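Local coordinates for protein ribonuclease S-F11 (Nicotiana alata, PDB 1IOO) that cleaves RNA as a T2-family ribonuclease of the style and takes part in gametophytic self-incompatibility, by which the plant rejects its own pollen, at residues T133-D136 / I137-A140. Residues are numbered along the deposited sequence; the frame is centred on the assembly and turned at random.
Sequences TFQD and IFDA
The first turns of helix 134-145 tie Thr133-Asp136 to Ile137-Ala140 by backbone bonds from the N-H of residue i+4 to the C=O of residue i, from Ile137 N to Thr133 O through to Ala140 N to Asp136 O. Thr133 is the N-cap: its OG1 accepts from Asp136 N at 3.2 Å, which gives a partner to an amide of the first turn. On the outer side Gln135 and Asp139, one turn apart, join through their side chains. Gln135 NE2 donates to Asp139 OD1 over 2.9 Å with an N-H...O angle of 150°; the oxygen lies close to the amide plane, but the amide nitrogen sits above the carboxylate plane. The bend of the Gln135 chain at chi2 (62°) carries the amide along the helix to this carboxylate and leaves NE2 3.7 Å from CD2 of the Phe138 ring. The other carboxylate oxygen, Asp139 OD2, accepts at 2.7 Å from a water that also donates to Asp136 OD1, so the two acids share one donor. Both phenylalanines have CG anti to the backbone N (Phe134 chi1 172°), which sends their rings off the helix in similar directions. The rings approach obliquely, neither stacked nor edge-to-face, centroids 5.9 Å apart, with Phe134 CE2 and CZ near Phe138 CD1. Phe134 and Ile137 pack on Ile151 of strand 150-154, Phe138 reaches Asn148, Pro149 and Gln182, and Lys188 makes a cation-pi contact with Phe134. The helix start is thus amphipathic, apolar groups joining it to strand 150-154 and nearby loops while polar groups face outward. In the first turn the helix dipole would be expected to favour the negative charge of Asp136, and the shared water probably eases its repulsion with Asp139.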
# COMPACT_ATOMS: atom_id res chain seq x y z
N THR A 133 1.54 15.34 -14.01
CA THR A 133 0.61 16.06 -13.17
C THR A 133 -0.14 15.11 -12.26
O THR A 133 -0.33 13.94 -12.59
CB THR A 133 -0.44 16.86 -13.99
OG1 THR A 133 -1.26 15.96 -14.74
CG2 THR A 133 0.25 17.83 -14.93
N PHE A 134 -0.54 15.60 -11.10
CA PHE A 134 -1.29 14.80 -10.16
C PHE A 134 -2.55 14.24 -10.82
O PHE A 134 -2.87 13.06 -10.67
CB PHE A 134 -1.69 15.64 -8.95
CG PHE A 134 -2.64 14.94 -8.02
CD1 PHE A 134 -2.16 14.15 -6.98
CD2 PHE A 134 -4.01 15.06 -8.20
CE1 PHE A 134 -3.04 13.48 -6.14
CE2 PHE A 134 -4.90 14.40 -7.37
CZ PHE A 134 -4.42 13.61 -6.34
N GLN A 135 -3.25 15.10 -11.56
CA GLN A 135 -4.50 14.72 -12.21
C GLN A 135 -4.31 13.57 -13.19
O GLN A 135 -5.15 12.67 -13.27
CB GLN A 135 -5.12 15.92 -12.93
CG GLN A 135 -6.58 15.71 -13.29
CD GLN A 135 -7.45 15.50 -12.06
OE1 GLN A 135 -7.41 16.29 -11.12
NE2 GLN A 135 -8.25 14.44 -12.07
N ASP A 136 -3.22 13.61 -13.96
CA ASP A 136 -2.96 12.54 -14.92
C ASP A 136 -2.74 11.20 -14.21
O ASP A 136 -3.25 10.17 -14.64
CB ASP A 136 -1.76 12.88 -15.80
CG ASP A 136 -2.10 13.89 -16.89
OD1 ASP A 136 -3.29 14.21 -17.05
OD2 ASP A 136 -1.17 14.34 -17.60
N ILE A 137 -1.98 11.23 -13.12
CA ILE A 137 -1.75 10.03 -12.34
C ILE A 137 -3.06 9.53 -11.73
O ILE A 137 -3.41 8.36 -11.84
CB ILE A 137 -0.72 10.29 -11.21
CG1 ILE A 137 0.64 10.61 -11.82
CG2 ILE A 137 -0.61 9.06 -10.30
CD1 ILE A 137 1.65 11.14 -10.82
N PHE A 138 -3.79 10.45 -11.10
CA PHE A 138 -5.07 10.15 -10.48
C PHE A 138 -6.04 9.51 -11.50
O PHE A 138 -6.62 8.46 -11.24
CB PHE A 138 -5.67 11.45 -9.92
CG PHE A 138 -7.02 11.28 -9.28
CD1 PHE A 138 -7.13 11.10 -7.91
CD2 PHE A 138 -8.18 11.33 -10.05
CE1 PHE A 138 -8.39 10.97 -7.31
CE2 PHE A 138 -9.43 11.20 -9.46
CZ PHE A 138 -9.53 11.02 -8.09
N ASP A 139 -6.20 10.16 -12.65
CA ASP A 139 -7.10 9.66 -13.69
C ASP A 139 -6.73 8.25 -14.14
O ASP A 139 -7.60 7.39 -14.30
CB ASP A 139 -7.10 10.60 -14.90
CG ASP A 139 -7.84 11.90 -14.64
OD1 ASP A 139 -8.56 12.00 -13.62
OD2 ASP A 139 -7.72 12.83 -15.47
N ALA A 140 -5.44 8.01 -14.34
CA ALA A 140 -4.98 6.70 -14.78
C ALA A 140 -5.35 5.61 -13.77
O ALA A 140 -5.87 4.56 -14.14
CB ALA A 140 -3.47 6.73 -14.99
O HOH W 1 -5.89 14.58 -16.49